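Local structure of ATP-dependent DNA helicase (5V9X) at residues His710-Leu715 against Pro839-Leu844; Val717-Arg722 against Glu763-Ala768; Leu754-Ala759 against His846-Arg851. The protein is a 3'-to-5' RNA:DNA helicase of the Lhr family that probably couples ATP hydrolysis to movement along a single-stranded DNA tracking strand. All coordinates share one frame; numbering follows the deposited sequence.

In the fold
Following the chain, helix 707-725 supplies 710-715 to contact 1 and, just beyond, 717-722 to contact 2. The loop 754-759 then enters contact 3, and helix 759-769 completes contact 2 with 763-768, closing a loop of 40 residues. Helix 838-849 comes last: 839-844 returns to helix 707-725 and closes the 123 residues of contact 1, within which contact 2 falls, while 846-851 closes the 86 residues of contact 3. Contact 3 crosses both others. R720 and F757 link contacts 2 and 3. Together the contacts tie three helices and one loop of the DEAD/H associated region beside its mixed sheet.

Contact 1: residues His710-Leu715 against Pro839-Leu844; sequences HGPLAL and PALIEL
The one ring at the interface itself is the puckered pyrrolidine of P712, whose CB-CG bond rests against a methyl of L841: P712 CG lies 3.8 Å from L841 CD2. The two side chains run past one another in opposite directions, ring and branch alongside. The second methyl of the same leucine goes to the next residue, L841 CD1 standing 4.0 Å from L713 CB. L841 thus straddles two successive positions of the facing helix with its fork, and its CD2 also comes within 3.9 Å of the backbone N of L713. With CG anti to N (chi1 -179°), the fork of L841 is carried straight out to that helix. P712 has no amide hydrogen to give to the turn before, and helix 707-725 kinks there. All three touching residues are buried, and their side chains are apolar. Two residues before P712, the H710 ring is hydrogen-bonded at both nitrogens, ND1 to S734 O and NE2 to S703 OG. Around the contact, V709 of helix 707-725 and I762 of helix 759-769 also reach L841, V766 of helix 759-769 packs on P712, and L713 extends to I738 on strand 737-742 of the mixed sheet.

Contact 2: residues Val717-Arg722 against Glu763-Ala768; sequences VGRRLR and EPIVTA
A helix-helix contact at the protein surface joins helix 707-725 to helix 759-769 in the DEAD/H associated region, with R719 reaching across to I765 and A768. A single carbon of the arginine stem touches I765, while the charged end finds its partner just beyond 763-768. The chain is extended from CG to NE, and CG is anti to the backbone N (chi1 -178°), which sends the stem over to the second helix. There R719 CD lies 4.1 Å from I765 CG2, the two side chains crossing at a slant. Further out, the guanidinium meets the small A768 edge-on: NH1 is 3.5 Å from A768 CB, and the methyl lies near the guanidinium plane. Outside the two segments, at the next residue of the helix, R719 NH1 forms a salt bridge with E769 OE2. The other carboxylate oxygen, E769 OE1, pairs likewise with R722 NH2, so this one glutamate joins two arginines a turn apart on helix 707-725 and would probably offset part of the charge of both. R722 bends back along its own helix, one guanidinium face lying over R719 CA with the carbon displaced toward the rim. I765 also packs on A716 of helix 707-725 and on F757 of the loop before its own helix. On the far helix a local bond fastens a hydroxyl to the backbone: T767 OG1 donates to E763 O over 2.7 Å, with a C=O...donor angle of 151°. The same carbonyl also accepts from T767 N at 3.2 Å, and these two donors of T767 approach E763 O from opposite faces of its plane, OG1 tilted 27° out of it.

Contact 3: residues Leu754-Ala759 against His846-Arg851; sequences LFVFDA and HKIAQR
V756 and I848 meet methyl to methyl, V756 CG1 lying 3.8 Å from I848 CG2, with the side chains set askew to one another. Each touching methyl is the branch anti to its own backbone N (chi1 180° in V756), directed at the other segment. Three residues on, the backbones come closer: A759 CB is 4.2 Å from H846 CB and 4.1 Å from H846 N, so a methyl sits against backbone as well as side chain. The H846 imidazole leads off elsewhere, with Q850 CD over one face, displaced toward the rim. In the next shell, I855 of strand 854-859 touches both V756 and I848 and links the pair to an outer strand of the mixed sheet. R720 of helix 707-725 grips the loop: its NH2 hydrogen-bonds V756 O, and its guanidinium forms a cation-pi contact with the F757 ring, which has F755 O in plane at its edge. E761 OE1 accepts from D758 N where the loop gives way to helix 759-769. The other partner, helix 838-849, finishes just past I848, whose O accepts from R851 N at 3.3 Å; with R851 at positive phi (58°), the helix closes in a Schellman motif.

Contact 1: residues His710-Leu715 against Pro839-Leu844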
loop_
_atom_site.group_PDB
_atom_site.type_symbol
_atom_site.label_atom_id
_atom_site.label_comp_id
_atom_site.label_asym_id
_atom_site.label_seq_id
_atom_site.Cartn_x
_atom_site.Cartn_y
_atom_site.Cartn_z
ATOM N N HIS A 710 6.957 -6.133 17.029
ATOM C CA HIS A 710 6.811 -5.448 18.307
ATOM C C HIS A 710 5.365 -5.353 18.772
ATOM O O HIS A 710 5.124 -5.208 19.976
ATOM C CB HIS A 710 7.418 -4.049 18.210
ATOM C CG HIS A 710 8.872 -4.055 17.858
ATOM N ND1 HIS A 710 9.509 -2.968 17.300
ATOM C CD2 HIS A 710 9.812 -5.020 17.984
ATOM C CE1 HIS A 710 10.780 -3.264 17.098
ATOM N NE2 HIS A 710 10.991 -4.503 17.506
ATOM N N GLY A 711 4.405 -5.419 17.854
ATOM C CA GLY A 711 3.008 -5.485 18.209
ATOM C C GLY A 711 2.695 -6.683 19.083
ATOM O O GLY A 711 2.272 -6.541 20.234
ATOM N N PRO A 712 2.905 -7.895 18.555
ATOM C CA PRO A 712 2.639 -9.090 19.369
ATOM C C PRO A 712 3.573 -9.226 20.556
ATOM O O PRO A 712 3.177 -9.804 21.577
ATOM C CB PRO A 712 2.825 -10.241 18.373
ATOM C CG PRO A 712 3.780 -9.700 17.364
ATOM C CD PRO A 712 3.401 -8.251 17.213
ATOM N N LEU A 713 4.805 -8.720 20.455
ATOM C CA LEU A 713 5.709 -8.774 21.598
ATOM C C LEU A 713 5.194 -7.926 22.753
ATOM O O LEU A 713 5.365 -8.302 23.918
ATOM C CB LEU A 713 7.113 -8.329 21.187
ATOM C CG LEU A 713 8.177 -8.373 22.289
ATOM C CD1 LEU A 713 8.215 -9.743 22.945
ATOM C CD2 LEU A 713 9.544 -8.005 21.736
ATOM N N ALA A 714 4.552 -6.792 22.454
ATOM C CA ALA A 714 3.952 -5.986 23.510
ATOM C C ALA A 714 2.798 -6.717 24.185
ATOM O O ALA A 714 2.591 -6.560 25.394
ATOM C CB ALA A 714 3.482 -4.645 22.946
ATOM N N LEU A 715 2.037 -7.511 23.425
ATOM C CA LEU A 715 0.995 -8.337 24.028
ATOM C C LEU A 715 1.578 -9.287 25.063
ATOM O O LEU A 715 1.022 -9.445 26.156
ATOM C CB LEU A 715 0.257 -9.130 22.948
ATOM C CG LEU A 715 -0.560 -8.368 21.907
ATOM C CD1 LEU A 715 -1.068 -9.324 20.842
ATOM C CD2 LEU A 715 -1.714 -7.643 22.571
ATOM N N PRO A 839 6.012 -15.746 12.856
ATOM C CA PRO A 839 7.260 -16.451 12.509
ATOM C C PRO A 839 8.516 -15.617 12.713
ATOM O O PRO A 839 9.543 -16.158 13.141
ATOM C CB PRO A 839 7.047 -16.813 11.035
ATOM C CG PRO A 839 5.595 -17.023 10.932
ATOM C CD PRO A 839 4.970 -15.991 11.839
ATOM N N ALA A 840 8.466 -14.315 12.426
ATOM C CA ALA A 840 9.627 -13.470 12.686
ATOM C C ALA A 840 9.858 -13.297 14.182
ATOM O O ALA A 840 11.004 -13.326 14.646
ATOM C CB ALA A 840 9.460 -12.112 12.009
ATOM N N LEU A 841 8.784 -13.114 14.954
ATOM C CA LEU A 841 8.932 -13.006 16.401
ATOM C C LEU A 841 9.471 -14.296 17.003
ATOM O O LEU A 841 10.230 -14.256 17.977
ATOM C CB LEU A 841 7.594 -12.639 17.042
ATOM C CG LEU A 841 7.590 -12.458 18.563
ATOM C CD1 LEU A 841 8.583 -11.386 18.982
ATOM C CD2 LEU A 841 6.196 -12.118 19.070
ATOM N N ILE A 842 9.105 -15.444 16.431
ATOM C CA ILE A 842 9.555 -16.722 16.973
ATOM C C ILE A 842 11.051 -16.905 16.747
ATOM O O ILE A 842 11.802 -17.211 17.680
ATOM C CB ILE A 842 8.741 -17.878 16.366
ATOM C CG1 ILE A 842 7.337 -17.906 16.974
ATOM C CG2 ILE A 842 9.450 -19.202 16.580
ATOM C CD1 ILE A 842 6.368 -18.799 16.235
ATOM N N GLU A 843 11.513 -16.718 15.505
ATOM C CA GLU A 843 12.937 -16.883 15.235
ATOM C C GLU A 843 13.772 -15.862 15.995
ATOM O O GLU A 843 14.899 -16.166 16.401
ATOM C CB GLU A 843 13.221 -16.790 13.735
ATOM C CG GLU A 843 14.653 -17.191 13.380
ATOM C CD GLU A 843 14.918 -17.221 11.887
ATOM O OE1 GLU A 843 14.031 -16.804 11.110
ATOM O OE2 GLU A 843 16.017 -17.667 11.491
ATOM N N LEU A 844 13.240 -14.654 16.202
ATOM C CA LEU A 844 13.937 -13.678 17.033
ATOM C C LEU A 844 14.148 -14.208 18.446
ATOM O O LEU A 844 15.219 -14.021 19.036
ATOM C CB LEU A 844 13.163 -12.359 17.062
ATOM C CG LEU A 844 13.687 -11.207 16.199
ATOM C CD1 LEU A 844 13.708 -11.578 14.723
ATOM C CD2 LEU A 844 12.858 -9.951 16.424
#

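Contact 2: residues Val717-Arg722 against Glu763-Ala768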
loop_
_atom_site.group_PDB
_atom_site.type_symbol
_atom_site.label_atom_id
_atom_site.label_comp_id
_atom_site.label_asym_id
_atom_site.label_seq_id
_atom_site.Cartn_x
_atom_site.Cartn_y
_atom_site.Cartn_z
ATOM N N VAL A 717 4.540 -9.038 26.692
ATOM C CA VAL A 717 5.040 -8.254 27.818
ATOM C C VAL A 717 3.885 -7.780 28.691
ATOM O O VAL A 717 3.972 -7.795 29.925
ATOM C CB VAL A 717 5.885 -7.071 27.308
ATOM C CG1 VAL A 717 6.287 -6.163 28.456
ATOM C CG2 VAL A 717 7.116 -7.577 26.568
ATOM N N GLY A 718 2.785 -7.355 28.065
ATOM C CA GLY A 718 1.636 -6.903 28.832
ATOM C C GLY A 718 1.074 -7.989 29.726
ATOM O O GLY A 718 0.795 -7.757 30.905
ATOM N N ARG A 719 0.904 -9.194 29.175
ATOM C CA ARG A 719 0.415 -10.321 29.965
ATOM C C ARG A 719 1.289 -10.552 31.189
ATOM O O ARG A 719 0.788 -10.691 32.310
ATOM C CB ARG A 719 0.363 -11.583 29.103
ATOM C CG ARG A 719 -0.174 -12.808 29.827
ATOM C CD ARG A 719 0.080 -14.077 29.035
ATOM N NE ARG A 719 -0.736 -15.189 29.512
ATOM C CZ ARG A 719 -1.815 -15.645 28.883
ATOM N NH1 ARG A 719 -2.205 -15.089 27.744
ATOM N NH2 ARG A 719 -2.500 -16.661 29.389
ATOM N N ARG A 720 2.608 -10.584 30.991
ATOM C CA ARG A 720 3.524 -10.782 32.108
ATOM C C ARG A 720 3.479 -9.615 33.084
ATOM O O ARG A 720 3.526 -9.815 34.303
ATOM C CB ARG A 720 4.946 -10.964 31.590
ATOM C CG ARG A 720 5.470 -12.369 31.683
ATOM C CD ARG A 720 6.964 -12.337 31.516
ATOM N NE ARG A 720 7.477 -13.572 30.948
ATOM C CZ ARG A 720 8.607 -13.644 30.256
ATOM N NH1 ARG A 720 9.018 -14.805 29.768
ATOM N NH2 ARG A 720 9.320 -12.546 30.046
ATOM N N LEU A 721 3.405 -8.389 32.562
ATOM C CA LEU A 721 3.460 -7.206 33.413
ATOM C C LEU A 721 2.331 -7.212 34.439
ATOM O O LEU A 721 2.554 -6.952 35.627
ATOM C CB LEU A 721 3.406 -5.948 32.547
ATOM C CG LEU A 721 4.356 -4.802 32.896
ATOM C CD1 LEU A 721 5.749 -5.327 33.205
ATOM C CD2 LEU A 721 4.407 -3.817 31.743
ATOM N N ARG A 722 1.111 -7.520 34.001
ATOM C CA ARG A 722 -0.010 -7.583 34.928
ATOM C C ARG A 722 -0.093 -8.909 35.673
ATOM O O ARG A 722 -0.841 -9.003 36.652
ATOM C CB ARG A 722 -1.321 -7.318 34.185
ATOM C CG ARG A 722 -1.602 -8.286 33.058
ATOM C CD ARG A 722 -2.877 -7.912 32.327
ATOM N NE ARG A 722 -3.301 -8.972 31.421
ATOM C CZ ARG A 722 -2.988 -9.025 30.132
ATOM N NH1 ARG A 722 -2.246 -8.072 29.584
ATOM N NH2 ARG A 722 -3.420 -10.034 29.387
ATOM N N GLU A 763 3.830 -18.081 20.204
ATOM C CA GLU A 763 2.589 -18.195 19.438
ATOM C C GLU A 763 1.357 -18.485 20.293
ATOM O O GLU A 763 0.296 -17.904 20.005
ATOM C CB GLU A 763 2.760 -19.252 18.339
ATOM C CG GLU A 763 1.515 -19.482 17.501
ATOM C CD GLU A 763 1.834 -19.954 16.096
ATOM O OE1 GLU A 763 2.968 -19.710 15.630
ATOM O OE2 GLU A 763 0.952 -20.567 15.456
ATOM N N PRO A 764 1.407 -19.333 21.328
ATOM C CA PRO A 764 0.208 -19.488 22.170
ATOM C C PRO A 764 -0.168 -18.218 22.913
ATOM O O PRO A 764 -1.356 -17.879 22.982
ATOM C CB PRO A 764 0.600 -20.615 23.135
ATOM C CG PRO A 764 1.686 -21.347 22.445
ATOM C CD PRO A 764 2.449 -20.307 21.695
ATOM N N ILE A 765 0.816 -17.508 23.471
ATOM C CA ILE A 765 0.536 -16.277 24.210
ATOM C C ILE A 765 -0.169 -15.265 23.314
ATOM O O ILE A 765 -1.210 -14.704 23.680
ATOM C CB ILE A 765 1.836 -15.697 24.795
ATOM C CG1 ILE A 765 2.334 -16.547 25.963
ATOM C CG2 ILE A 765 1.636 -14.250 25.223
ATOM C CD1 ILE A 765 3.703 -16.140 26.467
ATOM N N VAL A 766 0.393 -15.016 22.129
ATOM C CA VAL A 766 -0.189 -14.037 21.214
ATOM C C VAL A 766 -1.618 -14.425 20.853
ATOM O O VAL A 766 -2.495 -13.562 20.713
ATOM C CB VAL A 766 0.697 -13.890 19.962
ATOM C CG1 VAL A 766 0.008 -13.035 18.913
ATOM C CG2 VAL A 766 2.039 -13.281 20.336
ATOM N N THR A 767 -1.881 -15.727 20.717
ATOM C CA THR A 767 -3.229 -16.178 20.385
ATOM C C THR A 767 -4.207 -15.884 21.517
ATOM O O THR A 767 -5.370 -15.546 21.268
ATOM C CB THR A 767 -3.218 -17.671 20.059
ATOM O OG1 THR A 767 -2.269 -17.922 19.017
ATOM C CG2 THR A 767 -4.590 -18.132 19.592
ATOM N N ALA A 768 -3.750 -15.991 22.766
ATOM C CA ALA A 768 -4.636 -15.773 23.904
ATOM C C ALA A 768 -4.881 -14.293 24.177
ATOM O O ALA A 768 -5.937 -13.933 24.711
ATOM C CB ALA A 768 -4.061 -16.443 25.152
#

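Contact 3: residues Leu754-Ala759 against His846-Arg851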
loop_
_atom_site.group_PDB
_atom_site.type_symbol
_atom_site.label_atom_id
_atom_site.label_comp_id
_atom_site.label_asym_id
_atom_site.label_seq_id
_atom_site.Cartn_x
_atom_site.Cartn_y
_atom_site.Cartn_z
ATOM N N LEU A 754 12.272 -9.154 30.894
ATOM C CA LEU A 754 10.857 -8.889 30.667
ATOM C C LEU A 754 10.474 -9.123 29.210
ATOM O O LEU A 754 9.379 -9.620 28.920
ATOM C CB LEU A 754 10.538 -7.453 31.087
ATOM C CG LEU A 754 9.140 -6.890 30.837
ATOM C CD1 LEU A 754 8.089 -7.716 31.555
ATOM C CD2 LEU A 754 9.079 -5.440 31.285
ATOM N N PHE A 755 11.364 -8.783 28.281
ATOM C CA PHE A 755 11.071 -8.908 26.860
ATOM C C PHE A 755 11.384 -10.287 26.296
ATOM O O PHE A 755 10.846 -10.642 25.241
ATOM C CB PHE A 755 11.852 -7.852 26.069
ATOM C CG PHE A 755 11.614 -6.444 26.539
ATOM C CD1 PHE A 755 10.485 -5.745 26.136
ATOM C CD2 PHE A 755 12.517 -5.819 27.383
ATOM C CE1 PHE A 755 10.264 -4.447 26.571
ATOM C CE2 PHE A 755 12.301 -4.522 27.820
ATOM C CZ PHE A 755 11.173 -3.836 27.413
ATOM N N VAL A 756 12.222 -11.070 26.971
ATOM C CA VAL A 756 12.702 -12.336 26.427
ATOM C C VAL A 756 11.696 -13.439 26.726
ATOM O O VAL A 756 11.280 -13.624 27.876
ATOM C CB VAL A 756 14.084 -12.681 27.002
ATOM C CG1 VAL A 756 14.582 -14.003 26.438
ATOM C CG2 VAL A 756 15.063 -11.561 26.709
ATOM N N PHE A 757 11.309 -14.180 25.688
ATOM C CA PHE A 757 10.402 -15.310 25.807
ATOM C C PHE A 757 10.989 -16.512 25.078
ATOM O O PHE A 757 11.849 -16.376 24.205
ATOM C CB PHE A 757 9.016 -14.988 25.234
ATOM C CG PHE A 757 8.194 -14.072 26.095
ATOM C CD1 PHE A 757 8.459 -12.711 26.140
ATOM C CD2 PHE A 757 7.142 -14.568 26.847
ATOM C CE1 PHE A 757 7.700 -11.868 26.930
ATOM C CE2 PHE A 757 6.378 -13.730 27.638
ATOM C CZ PHE A 757 6.657 -12.379 27.680
ATOM N N ASP A 758 10.508 -17.698 25.447
ATOM C CA ASP A 758 10.896 -18.910 24.740
ATOM C C ASP A 758 10.210 -18.970 23.380
ATOM O O ASP A 758 9.096 -18.470 23.200
ATOM C CB ASP A 758 10.547 -20.149 25.564
ATOM C CG ASP A 758 11.554 -20.420 26.668
ATOM O OD1 ASP A 758 12.771 -20.301 26.411
ATOM O OD2 ASP A 758 11.129 -20.751 27.796
ATOM N N ALA A 759 10.895 -19.587 22.412
ATOM C CA ALA A 759 10.380 -19.627 21.047
ATOM C C ALA A 759 9.036 -20.341 20.977
ATOM O O ALA A 759 8.129 -19.903 20.259
ATOM C CB ALA A 759 11.394 -20.297 20.120
ATOM N N HIS A 846 14.126 -17.474 19.135
ATOM C CA HIS A 846 15.056 -18.577 18.922
ATOM C C HIS A 846 16.494 -18.077 18.862
ATOM O O HIS A 846 17.400 -18.697 19.429
ATOM C CB HIS A 846 14.687 -19.328 17.641
ATOM C CG HIS A 846 15.620 -20.449 17.302
ATOM N ND1 HIS A 846 16.006 -21.401 18.221
ATOM C CD2 HIS A 846 16.234 -20.776 16.140
ATOM C CE1 HIS A 846 16.823 -22.263 17.641
ATOM N NE2 HIS A 846 16.978 -21.906 16.380
ATOM N N LYS A 847 16.720 -16.942 18.191
ATOM C CA LYS A 847 18.068 -16.390 18.094
ATOM C C LYS A 847 18.561 -15.884 19.446
ATOM O O LYS A 847 19.750 -16.007 19.764
ATOM C CB LYS A 847 18.104 -15.269 17.054
ATOM C CG LYS A 847 17.970 -15.755 15.618
ATOM C CD LYS A 847 18.204 -14.633 14.619
ATOM C CE LYS A 847 18.186 -15.160 13.190
ATOM N NZ LYS A 847 18.358 -14.076 12.183
ATOM N N ILE A 848 17.668 -15.303 20.251
ATOM C CA ILE A 848 18.060 -14.850 21.582
ATOM C C ILE A 848 18.410 -16.039 22.468
ATOM O O ILE A 848 19.327 -15.966 23.293
ATOM C CB ILE A 848 16.947 -13.983 22.202
ATOM C CG1 ILE A 848 16.801 -12.673 21.425
ATOM C CG2 ILE A 848 17.236 -13.692 23.670
ATOM C CD1 ILE A 848 15.600 -11.852 21.836
ATOM N N ALA A 849 17.693 -17.156 22.305
ATOM C CA ALA A 849 18.035 -18.366 23.046
ATOM C C ALA A 849 19.342 -18.974 22.557
ATOM O O ALA A 849 20.066 -19.600 23.340
ATOM C CB ALA A 849 16.902 -19.387 22.940
ATOM N N GLN A 850 19.661 -18.806 21.275
ATOM C CA GLN A 850 20.916 -19.293 20.717
ATOM C C GLN A 850 22.108 -18.428 21.094
ATOM O O GLN A 850 23.230 -18.741 20.680
ATOM C CB GLN A 850 20.818 -19.377 19.192
ATOM C CG GLN A 850 19.887 -20.462 18.678
ATOM C CD GLN A 850 19.777 -20.460 17.168
ATOM O OE1 GLN A 850 19.568 -19.415 16.551
ATOM N NE2 GLN A 850 19.931 -21.632 16.562
ATOM N N ARG A 851 21.893 -17.354 21.859
ATOM C CA ARG A 851 22.933 -16.372 22.164
ATOM C C ARG A 851 23.510 -15.755 20.892
ATOM O O ARG A 851 24.641 -15.263 20.883
ATOM C CB ARG A 851 24.042 -16.984 23.025
ATOM C CG ARG A 851 23.603 -17.312 24.451
ATOM C CD ARG A 851 24.345 -18.520 25.016
ATOM N NE ARG A 851 25.707 -18.641 24.496
ATOM C CZ ARG A 851 26.111 -19.612 23.681
ATOM N NH1 ARG A 851 25.260 -20.556 23.296
ATOM N NH2 ARG A 851 27.367 -19.647 23.254
#